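Local structure of similar to hydroxylamine oxidoreductase (Kuenenia stuttgartiensis, 6H5L) at residues 98-103 / 125-130; 164-169 / 301-306; 223-228 / 260-265. The protein probably works as an oxidoreductase, carrying several heme c groups that pass electrons within a multiheme reductase complex. One frame throughout, in Å; residues are numbered along the deposited sequence.

How the interactions relate
Each interaction lies against a heme c of its own and also reaches a second one. Interaction 1 supplies an axial ligand, His100, to the iron of its heme. Interactions 2 and 3 instead hold heme propionates, chiefly through one arginine, Arg303 or Arg224. Heme FE of interaction 1 lies 9.2 Å from heme FE of interaction 3, which in turn is 12.1 Å from heme FE of interaction 2. Such spacings are consistent with electron transfer from heme to heme. The protein contacts do not touch: centres of interactions 1 and 3 are about 21 Å apart, and those of 2 and 3 about 25 Å. Along the sequence, interaction 3 is nested inside the loop that interaction 2 closes, and interaction 1 precedes both.

Interaction 1: 98-103 / 125-130; sequences SGHKHP and DEVHCF. With HEC (heme c), chain E.
A bis-histidine heme c site is formed here, with His100 packed against Val127. His100 NE2 binds the heme FE at 2.0 Å, and NE2 of His153 binds the same iron. Val127 lies beside the imidazole and also reaches the porphyrin. Its CB is 3.5 Å from His100 CB, and its CG2 is 3.5 Å from His100 CD2. Val127 CG1 stands opposite its own backbone N (chi1 -179°) and meets the heme at CBC, 3.6 Å away. The valine therefore fills the corner between the ligand ring and the heme rim. The backbones are joined by a nearly straight bond from Val127 N to His100 O, 2.6 Å long with 175° at the hydrogen. Further out, the side chains of Lys101 and Glu126 run side by side. They end in a salt bridge, NZ of Lys101 to OE2 of Glu126 at 3.5 Å. Pro103 rests its CD on the carbonyl O of Asp125, 3.2 Å off. Beyond Val127, Cys129 opens a CxxCH motif and is covalently linked to a different heme. His128 is the N-cap of helix 129-133; its ND1 accepts from Phe130 N, in the plane of its ring. Helix 89-97 flanks the contact: its Trp95 donates from NE1 to Val127 O and meets the His128 ring edge-to-face. Helix 77-87 packs on His128 as well, through Arg77, Cys80 and Val81.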
# COMPACT_ATOMS: atom_id res chain seq x y z
N SER A 98 -14.50 20.21 -13.89
CA SER A 98 -13.61 21.00 -14.73
C SER A 98 -12.73 21.91 -13.89
O SER A 98 -12.95 22.12 -12.70
CB SER A 98 -14.42 21.82 -15.72
OG SER A 98 -15.21 22.80 -15.05
N GLY A 99 -11.70 22.46 -14.54
CA GLY A 99 -10.86 23.45 -13.91
C GLY A 99 -11.56 24.77 -13.63
O GLY A 99 -11.04 25.58 -12.85
N HIS A 100 -12.72 25.00 -14.24
CA HIS A 100 -13.47 26.21 -13.96
C HIS A 100 -14.13 26.15 -12.59
O HIS A 100 -14.30 27.18 -11.93
CB HIS A 100 -14.50 26.45 -15.06
CG HIS A 100 -13.90 26.91 -16.35
ND1 HIS A 100 -13.97 26.17 -17.51
CD2 HIS A 100 -13.22 28.04 -16.66
CE1 HIS A 100 -13.35 26.82 -18.48
NE2 HIS A 100 -12.89 27.96 -17.99
N LYS A 101 -14.51 24.95 -12.14
CA LYS A 101 -15.05 24.78 -10.79
C LYS A 101 -13.94 24.77 -9.75
O LYS A 101 -14.11 25.31 -8.65
CB LYS A 101 -15.87 23.49 -10.72
CG LYS A 101 -16.26 23.06 -9.31
CD LYS A 101 -17.39 23.91 -8.74
CE LYS A 101 -17.84 23.37 -7.40
NZ LYS A 101 -19.03 24.10 -6.87
N HIS A 102 -12.80 24.16 -10.08
CA HIS A 102 -11.66 24.06 -9.17
C HIS A 102 -10.43 24.69 -9.83
O HIS A 102 -9.51 23.98 -10.25
CB HIS A 102 -11.39 22.60 -8.79
CG HIS A 102 -12.60 21.89 -8.25
ND1 HIS A 102 -13.16 22.20 -7.02
CD2 HIS A 102 -13.35 20.89 -8.76
CE1 HIS A 102 -14.20 21.41 -6.81
NE2 HIS A 102 -14.33 20.61 -7.85
N PRO A 103 -10.39 26.02 -9.92
CA PRO A 103 -9.29 26.69 -10.62
C PRO A 103 -8.04 26.91 -9.79
O PRO A 103 -7.03 27.37 -10.33
CB PRO A 103 -9.92 28.04 -11.00
CG PRO A 103 -10.86 28.31 -9.87
CD PRO A 103 -11.38 26.98 -9.39
N ASP A 125 -12.56 32.42 -7.58
CA ASP A 125 -12.56 31.16 -6.84
C ASP A 125 -13.24 30.05 -7.62
O ASP A 125 -12.99 28.87 -7.35
CB ASP A 125 -13.23 31.34 -5.48
CG ASP A 125 -12.42 32.21 -4.54
OD1 ASP A 125 -11.17 32.10 -4.56
OD2 ASP A 125 -13.02 33.00 -3.79
N GLU A 126 -14.11 30.40 -8.56
CA GLU A 126 -14.71 29.45 -9.48
C GLU A 126 -15.24 30.21 -10.69
O GLU A 126 -15.54 31.40 -10.60
CB GLU A 126 -15.84 28.64 -8.83
CG GLU A 126 -17.13 29.42 -8.62
CD GLU A 126 -18.28 28.54 -8.18
OE1 GLU A 126 -19.44 29.01 -8.21
OE2 GLU A 126 -18.03 27.37 -7.80
N VAL A 127 -15.34 29.51 -11.81
CA VAL A 127 -15.96 30.04 -13.02
C VAL A 127 -17.32 29.38 -13.15
O VAL A 127 -17.41 28.16 -13.34
CB VAL A 127 -15.09 29.80 -14.26
CG1 VAL A 127 -15.75 30.39 -15.50
CG2 VAL A 127 -13.70 30.37 -14.06
N HIS A 128 -18.37 30.19 -13.06
CA HIS A 128 -19.73 29.70 -12.91
C HIS A 128 -20.49 29.79 -14.23
O HIS A 128 -20.08 30.48 -15.16
CB HIS A 128 -20.46 30.50 -11.83
CG HIS A 128 -21.70 29.84 -11.31
ND1 HIS A 128 -22.93 30.00 -11.91
CD2 HIS A 128 -21.90 29.03 -10.25
CE1 HIS A 128 -23.84 29.31 -11.25
NE2 HIS A 128 -23.24 28.71 -10.23
N CYS A 129 -21.62 29.06 -14.29
CA CYS A 129 -22.54 29.19 -15.42
C CYS A 129 -22.93 30.64 -15.64
O CYS A 129 -23.13 31.07 -16.79
CB CYS A 129 -23.79 28.34 -15.18
SG CYS A 129 -23.61 27.05 -13.93
N PHE A 130 -23.05 31.41 -14.56
CA PHE A 130 -23.35 32.83 -14.67
C PHE A 130 -22.28 33.55 -15.48
O PHE A 130 -22.59 34.43 -16.29
CB PHE A 130 -23.45 33.43 -13.27
CG PHE A 130 -24.43 34.57 -13.17
CD1 PHE A 130 -24.04 35.86 -13.46
CD2 PHE A 130 -25.73 34.34 -12.76
CE1 PHE A 130 -24.94 36.91 -13.36
CE2 PHE A 130 -26.63 35.38 -12.65
CZ PHE A 130 -26.24 36.66 -12.95
FE HEC E . -11.63 29.14 -19.01
CHA HEC E . -9.62 26.99 -17.28
CHB HEC E . -11.35 27.16 -21.80
CHC HEC E . -13.96 31.08 -20.63
CHD HEC E . -11.33 31.53 -16.58
NA HEC E . -10.68 27.38 -19.45
C1A HEC E . -9.85 26.67 -18.60
C2A HEC E . -9.29 25.56 -19.35
C3A HEC E . -9.77 25.61 -20.60
C4A HEC E . -10.65 26.76 -20.69
CMA HEC E . -9.45 24.63 -21.74
CAA HEC E . -8.31 24.48 -18.83
CBA HEC E . -8.98 23.69 -17.70
CGA HEC E . -8.32 22.34 -17.55
O1A HEC E . -7.49 21.98 -18.42
O2A HEC E . -8.64 21.62 -16.57
NB HEC E . -12.43 29.17 -20.91
C1B HEC E . -12.31 28.15 -21.83
C2B HEC E . -13.36 28.30 -22.81
C3B HEC E . -14.07 29.38 -22.50
C4B HEC E . -13.51 29.95 -21.29
CMB HEC E . -13.56 27.36 -24.02
CAB HEC E . -15.29 29.95 -23.25
CBB HEC E . -16.51 29.01 -23.10
NC HEC E . -12.46 30.98 -18.70
C1C HEC E . -13.46 31.57 -19.44
C2C HEC E . -14.03 32.65 -18.66
C3C HEC E . -13.18 32.89 -17.65
C4C HEC E . -12.25 31.77 -17.58
CMC HEC E . -15.00 33.70 -19.26
CAC HEC E . -13.27 34.01 -16.60
CBC HEC E . -14.38 33.70 -15.57
ND HEC E . -10.65 29.24 -17.19
C1D HEC E . -10.63 30.36 -16.37
C2D HEC E . -9.75 30.11 -15.26
C3D HEC E . -9.21 28.69 -15.48
C4D HEC E . -9.82 28.23 -16.70
CMD HEC E . -9.42 31.07 -14.10
CAD HEC E . -8.22 27.92 -14.58
CBD HEC E . -6.79 28.34 -14.90
CGD HEC E . -6.44 28.00 -16.32
O1D HEC E . -6.45 28.92 -17.18
O2D HEC E . -6.16 26.81 -16.60

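Interaction 2: 164-169 / 301-306. With HEC (heme c), chain H.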
# COMPACT_ATOMS: atom_id res chain seq x y z
N ARG A 164 -5.79 34.26 -39.11
CA ARG A 164 -6.05 35.17 -40.22
C ARG A 164 -4.80 35.47 -41.04
O ARG A 164 -4.91 35.82 -42.22
CB ARG A 164 -6.66 36.47 -39.68
CG ARG A 164 -6.91 37.55 -40.72
CD ARG A 164 -7.80 38.68 -40.20
NE ARG A 164 -9.20 38.29 -40.14
CZ ARG A 164 -9.94 38.30 -39.04
NH1 ARG A 164 -9.42 38.70 -37.88
NH2 ARG A 164 -11.21 37.92 -39.09
N GLU A 165 -3.61 35.29 -40.45
CA GLU A 165 -2.37 35.67 -41.13
C GLU A 165 -2.05 34.76 -42.31
O GLU A 165 -1.36 35.19 -43.24
CB GLU A 165 -1.21 35.66 -40.14
CG GLU A 165 -1.30 36.77 -39.10
CD GLU A 165 -0.25 36.64 -38.02
OE1 GLU A 165 -0.42 37.28 -36.95
OE2 GLU A 165 0.74 35.90 -38.22
N VAL A 166 -2.54 33.52 -42.31
CA VAL A 166 -2.27 32.59 -43.41
C VAL A 166 -3.47 32.42 -44.34
O VAL A 166 -3.31 31.85 -45.43
CB VAL A 166 -1.82 31.21 -42.89
CG1 VAL A 166 -0.55 31.33 -42.06
CG2 VAL A 166 -2.94 30.55 -42.09
N GLY A 167 -4.65 32.90 -43.95
CA GLY A 167 -5.81 32.82 -44.81
C GLY A 167 -6.51 31.47 -44.74
O GLY A 167 -6.13 30.56 -44.00
N ARG A 168 -7.58 31.35 -45.53
CA ARG A 168 -8.32 30.11 -45.60
C ARG A 168 -7.47 29.01 -46.23
O ARG A 168 -6.63 29.28 -47.10
CB ARG A 168 -9.61 30.29 -46.40
CG ARG A 168 -10.70 31.07 -45.67
CD ARG A 168 -12.06 30.84 -46.31
NE ARG A 168 -12.37 31.80 -47.37
CZ ARG A 168 -13.22 31.56 -48.36
NH1 ARG A 168 -13.84 30.39 -48.44
NH2 ARG A 168 -13.45 32.49 -49.28
N PRO A 169 -7.65 27.75 -45.80
CA PRO A 169 -8.59 27.31 -44.76
C PRO A 169 -8.05 27.48 -43.34
O PRO A 169 -6.84 27.37 -43.12
CB PRO A 169 -8.79 25.82 -45.07
CG PRO A 169 -8.15 25.58 -46.41
CD PRO A 169 -7.06 26.60 -46.50
N ILE A 301 1.60 24.50 -46.08
CA ILE A 301 2.25 24.79 -47.35
C ILE A 301 1.40 24.35 -48.53
O ILE A 301 1.13 25.14 -49.45
CB ILE A 301 3.66 24.14 -47.44
CG1 ILE A 301 4.57 24.68 -46.30
CG2 ILE A 301 4.29 24.37 -48.80
CD1 ILE A 301 5.92 23.98 -46.22
N TRP A 302 1.01 23.08 -48.53
CA TRP A 302 0.18 22.51 -49.61
C TRP A 302 -1.28 22.65 -49.20
O TRP A 302 -2.09 22.14 -49.90
CB TRP A 302 0.51 21.04 -49.84
CG TRP A 302 1.79 20.75 -50.56
CD1 TRP A 302 2.94 20.35 -49.99
CD2 TRP A 302 2.04 20.84 -51.96
NE1 TRP A 302 3.89 20.16 -50.94
CE2 TRP A 302 3.38 20.46 -52.16
CE3 TRP A 302 1.28 21.19 -53.07
CZ2 TRP A 302 3.96 20.42 -53.42
CZ3 TRP A 302 1.86 21.15 -54.31
CH2 TRP A 302 3.18 20.78 -54.48
N ARG A 303 -1.54 23.49 -48.23
CA ARG A 303 -2.78 23.69 -47.47
C ARG A 303 -3.79 22.57 -47.68
O ARG A 303 -3.64 21.59 -47.06
CB ARG A 303 -3.33 25.06 -47.87
CG ARG A 303 -2.29 26.16 -47.81
CD ARG A 303 -1.86 26.60 -46.44
NE ARG A 303 -2.98 26.89 -45.60
CZ ARG A 303 -3.49 28.07 -45.34
NH1 ARG A 303 -3.02 29.15 -45.90
NH2 ARG A 303 -4.47 28.18 -44.49
N MET A 304 -4.67 22.64 -48.66
CA MET A 304 -5.69 21.61 -48.75
C MET A 304 -5.35 20.54 -49.78
O MET A 304 -5.95 19.46 -49.74
CB MET A 304 -7.05 22.23 -49.08
CG MET A 304 -8.24 21.29 -48.84
SD MET A 304 -9.86 22.06 -48.99
CE MET A 304 -10.94 20.66 -48.74
N GLY A 305 -4.39 20.80 -50.66
CA GLY A 305 -4.11 19.93 -51.77
C GLY A 305 -4.87 20.27 -53.03
O GLY A 305 -4.74 19.55 -54.03
N THR A 306 -5.67 21.34 -53.01
CA THR A 306 -6.48 21.74 -54.14
C THR A 306 -5.86 22.87 -54.95
O THR A 306 -5.93 22.85 -56.18
CB THR A 306 -7.87 22.18 -53.66
OG1 THR A 306 -7.74 23.23 -52.70
CG2 THR A 306 -8.61 21.01 -53.03
FE HEC H . -9.45 21.84 -38.09
CHA HEC H . -9.00 23.74 -40.91
CHB HEC H . -6.04 21.28 -37.93
CHC HEC H . -9.84 20.10 -35.14
CHD HEC H . -12.84 21.92 -38.48
NA HEC H . -7.83 22.39 -39.21
C1A HEC H . -7.86 23.20 -40.33
C2A HEC H . -6.50 23.38 -40.79
C3A HEC H . -5.69 22.71 -39.97
C4A HEC H . -6.50 22.07 -38.96
CMA HEC H . -4.15 22.62 -40.09
CAA HEC H . -6.05 24.22 -42.01
CBA HEC H . -5.92 23.30 -43.22
CGA HEC H . -5.21 24.04 -44.32
O1A HEC H . -5.43 23.70 -45.50
O2A HEC H . -4.42 24.98 -44.01
NB HEC H . -8.18 20.83 -36.80
C1B HEC H . -6.80 20.82 -36.87
C2B HEC H . -6.29 20.23 -35.65
C3B HEC H . -7.34 19.90 -34.88
C4B HEC H . -8.55 20.27 -35.59
CMB HEC H . -4.79 20.00 -35.32
CAB HEC H . -7.30 19.24 -33.49
CBB HEC H . -6.64 20.14 -32.42
NC HEC H . -11.03 21.11 -37.03
C1C HEC H . -10.99 20.48 -35.80
C2C HEC H . -12.33 20.50 -35.24
C3C HEC H . -13.16 20.78 -36.26
C4C HEC H . -12.36 21.32 -37.34
CMC HEC H . -12.72 19.62 -34.03
CAC HEC H . -14.70 20.83 -36.25
CBC HEC H . -15.17 22.17 -35.67
ND HEC H . -10.72 22.72 -39.47
C1D HEC H . -12.11 22.56 -39.45
C2D HEC H . -12.66 23.20 -40.62
C3D HEC H . -11.46 23.77 -41.38
C4D HEC H . -10.30 23.42 -40.59
CMD HEC H . -14.16 23.27 -41.00
CAD HEC H . -11.46 24.55 -42.71
CBD HEC H . -12.34 25.79 -42.61
CGD HEC H . -12.26 26.54 -43.91
O1D HEC H . -11.83 27.72 -43.89
O2D HEC H . -12.61 25.94 -44.96
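A heme c propionate pocket is closed where Arg303 meets the backbone of 166-169. The Arg303 guanidinium has four oxygens near its plane. NH1 donates to Val166 O at 2.8 Å, and NH2 to Gly167 O at 2.9 Å with an angle of 163°. Both donors sit well above the planes of those carbonyls. A weak bond runs from NH2 to Pro169 O. On the heme side, Arg303 NE meets propionate O2A at 2.9 Å, and NH2 reaches the same oxygen at 3.2 Å. The chain of Arg303 bends at chi2 (-72°) and chi3 (-50°), which folds NE back toward the propionate. In this multiheme cytochrome the arginine probably offsets the propionate charge. Pro169, which follows a cis peptide bond, lays CD over one face of the guanidinium, 3.6 Å from Arg303 NH2. Val166 CG2 touches NH2 too, at 3.7 Å. A leucine in place of Arg303 would probably leave propionate O2A without its positive mate and the carbonyls of Val166 and Gly167 without these donors. Next to Arg303, the backbone N atoms of Ile301 and Trp302 donate to a propionate of another heme.

Interaction 3: 223-228 / 260-265. With HEC (heme c), chain G.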
# COMPACT_ATOMS: atom_id res chain seq x y z
N GLY A 223 -8.15 18.36 -25.10
CA GLY A 223 -7.81 19.13 -26.28
C GLY A 223 -6.51 18.71 -26.93
O GLY A 223 -6.32 18.89 -28.14
N ARG A 224 -5.59 18.14 -26.15
CA ARG A 224 -4.28 17.75 -26.65
C ARG A 224 -4.25 16.33 -27.20
O ARG A 224 -3.27 15.97 -27.87
CB ARG A 224 -3.23 17.90 -25.54
CG ARG A 224 -2.91 19.35 -25.20
CD ARG A 224 -1.71 19.46 -24.29
NE ARG A 224 -2.04 19.31 -22.88
CZ ARG A 224 -2.19 20.33 -22.04
NH1 ARG A 224 -2.03 21.58 -22.47
NH2 ARG A 224 -2.49 20.11 -20.77
N GLN A 225 -5.28 15.52 -26.95
CA GLN A 225 -5.17 14.20 -27.56
C GLN A 225 -5.73 14.22 -28.98
O GLN A 225 -6.67 14.97 -29.26
CB GLN A 225 -5.90 13.15 -26.72
CG GLN A 225 -7.04 13.69 -25.88
CD GLN A 225 -7.40 12.77 -24.73
OE1 GLN A 225 -6.54 12.09 -24.17
NE2 GLN A 225 -8.68 12.75 -24.36
N PRO A 226 -5.16 13.41 -29.87
CA PRO A 226 -5.54 13.48 -31.29
C PRO A 226 -7.02 13.27 -31.56
O PRO A 226 -7.54 13.80 -32.55
CB PRO A 226 -4.70 12.36 -31.93
CG PRO A 226 -3.52 12.24 -31.05
CD PRO A 226 -4.01 12.51 -29.65
N GLU A 227 -7.72 12.50 -30.71
CA GLU A 227 -9.12 12.20 -30.97
C GLU A 227 -10.01 13.43 -30.94
O GLU A 227 -11.14 13.38 -31.45
CB GLU A 227 -9.63 11.16 -29.96
CG GLU A 227 -9.17 9.73 -30.21
CD GLU A 227 -7.73 9.48 -29.77
OE1 GLU A 227 -7.25 8.34 -29.94
OE2 GLU A 227 -7.09 10.42 -29.25
N ALA A 228 -9.55 14.54 -30.35
CA ALA A 228 -10.35 15.75 -30.30
C ALA A 228 -10.56 16.38 -31.67
O ALA A 228 -11.51 17.15 -31.84
CB ALA A 228 -9.72 16.76 -29.35
N TYR A 260 1.51 8.36 -22.23
CA TYR A 260 1.58 9.74 -22.70
C TYR A 260 1.10 10.67 -21.60
O TYR A 260 0.06 10.42 -20.97
CB TYR A 260 0.73 9.92 -23.95
CG TYR A 260 1.38 9.49 -25.25
CD1 TYR A 260 1.88 8.21 -25.41
CD2 TYR A 260 1.47 10.36 -26.33
CE1 TYR A 260 2.46 7.81 -26.60
CE2 TYR A 260 2.05 9.98 -27.52
CZ TYR A 260 2.54 8.70 -27.65
OH TYR A 260 3.12 8.31 -28.83
N ASP A 261 1.84 11.75 -21.36
CA ASP A 261 1.49 12.72 -20.32
C ASP A 261 0.82 13.91 -21.00
O ASP A 261 1.48 14.85 -21.43
CB ASP A 261 2.72 13.13 -19.51
CG ASP A 261 2.36 13.92 -18.26
OD1 ASP A 261 1.18 14.30 -18.10
OD2 ASP A 261 3.27 14.15 -17.43
N PHE A 262 -0.51 13.85 -21.10
CA PHE A 262 -1.27 14.93 -21.71
C PHE A 262 -1.56 16.08 -20.74
O PHE A 262 -2.19 17.06 -21.15
CB PHE A 262 -2.59 14.39 -22.28
CG PHE A 262 -2.41 13.56 -23.52
CD1 PHE A 262 -2.00 14.14 -24.71
CD2 PHE A 262 -2.65 12.19 -23.49
CE1 PHE A 262 -1.83 13.37 -25.85
CE2 PHE A 262 -2.48 11.42 -24.63
CZ PHE A 262 -2.07 12.01 -25.81
N THR A 263 -1.13 15.97 -19.49
CA THR A 263 -1.27 17.08 -18.55
C THR A 263 -0.25 18.18 -18.79
O THR A 263 -0.44 19.30 -18.31
CB THR A 263 -1.15 16.58 -17.11
OG1 THR A 263 0.18 16.11 -16.87
CG2 THR A 263 -2.13 15.45 -16.85
N LYS A 264 0.82 17.88 -19.53
CA LYS A 264 1.87 18.85 -19.79
C LYS A 264 1.54 19.67 -21.03
O LYS A 264 1.16 19.10 -22.06
CB LYS A 264 3.22 18.16 -19.99
CG LYS A 264 3.56 17.17 -18.89
CD LYS A 264 4.90 16.48 -19.14
CE LYS A 264 6.05 17.22 -18.48
NZ LYS A 264 7.32 16.43 -18.55
N PRO A 265 1.64 21.00 -20.97
CA PRO A 265 1.49 21.80 -22.19
C PRO A 265 2.53 21.41 -23.23
O PRO A 265 3.57 20.82 -22.92
CB PRO A 265 1.70 23.24 -21.70
CG PRO A 265 2.35 23.11 -20.36
CD PRO A 265 1.84 21.84 -19.78
FE HEC G . -7.94 25.87 -26.75
CHA HEC G . -5.40 25.04 -24.59
CHB HEC G . -8.95 28.34 -24.59
CHC HEC G . -10.17 27.06 -29.11
CHD HEC G . -7.24 23.21 -28.75
NA HEC G . -7.30 26.56 -24.92
C1A HEC G . -6.22 26.08 -24.21
C2A HEC G . -6.09 26.85 -23.00
C3A HEC G . -7.06 27.76 -22.99
C4A HEC G . -7.85 27.60 -24.20
CMA HEC G . -7.30 28.80 -21.88
CAA HEC G . -5.01 26.65 -21.91
CBA HEC G . -5.53 25.79 -20.77
CGA HEC G . -4.45 25.63 -19.74
O1A HEC G . -3.26 25.87 -20.07
O2A HEC G . -4.77 25.26 -18.58
NB HEC G . -9.36 27.37 -26.81
C1B HEC G . -9.49 28.36 -25.85
C2B HEC G . -10.31 29.41 -26.42
C3B HEC G . -10.66 29.06 -27.66
C4B HEC G . -10.06 27.77 -27.93
CMB HEC G . -10.71 30.70 -25.67
CAB HEC G . -11.52 29.86 -28.66
CBB HEC G . -10.74 31.09 -29.19
NC HEC G . -8.59 25.25 -28.59
C1C HEC G . -9.50 25.90 -29.41
C2C HEC G . -9.54 25.20 -30.67
C3C HEC G . -8.84 24.07 -30.53
C4C HEC G . -8.15 24.12 -29.24
CMC HEC G . -10.56 25.50 -31.79
CAC HEC G . -8.65 22.96 -31.59
CBC HEC G . -7.85 23.52 -32.79
ND HEC G . -6.57 24.33 -26.65
C1D HEC G . -6.39 23.41 -27.68
C2D HEC G . -5.16 22.70 -27.44
C3D HEC G . -4.58 23.27 -26.14
C4D HEC G . -5.53 24.28 -25.72
CMD HEC G . -4.53 21.59 -28.30
CAD HEC G . -3.27 22.88 -25.44
CBD HEC G . -2.27 24.01 -25.65
CGD HEC G . -0.86 23.58 -25.35
O1D HEC G . 0.08 24.33 -25.69
O2D HEC G . -0.68 22.47 -24.77
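Arg224 and Phe262 join helix 220-224 and the residues after it to a type I beta turn, Asp261 to Lys264, beside a heme c propionate. Asp261 also forms an Asx turn, its OD1 accepting from Thr263 N. Arg224 bridges loop and heme. It grips Phe262 O side-on with two nitrogens, NE at 2.8 Å and NH2 at 3.1 Å. That oxygen lies close to the guanidinium plane. NH1 turns to the heme and donates to propionate O2D at 2.8 Å, with 151° at the hydrogen. A bend at chi3 (-85°) turns the guanidinium so that NE and NH2 face Phe262 O while NH1 faces the propionate. Lys264 O and Pro265 CA lie over one guanidinium face, with Pro265 CA 3.5 Å from NH1. The arginine is thus fixed by turn and heme together. Tyr108 OH and Leu266 N are also hydrogen-bonded to this heme. Gln225 comes next. Gln225 CB sits above the Phe262 ring, a CH-pi contact of 4.2 Å to the ring centroid. Its amide is steeply turned against that ring, the planes 78° apart. Pro226 adds an apolar touch, CD to Phe262 CZ at 4.3 Å. Tyr275 meets the Phe262 ring as well. At Ala228 the carbonyl O accepts a hydrogen bond from NZ of Lys248 of the second subunit.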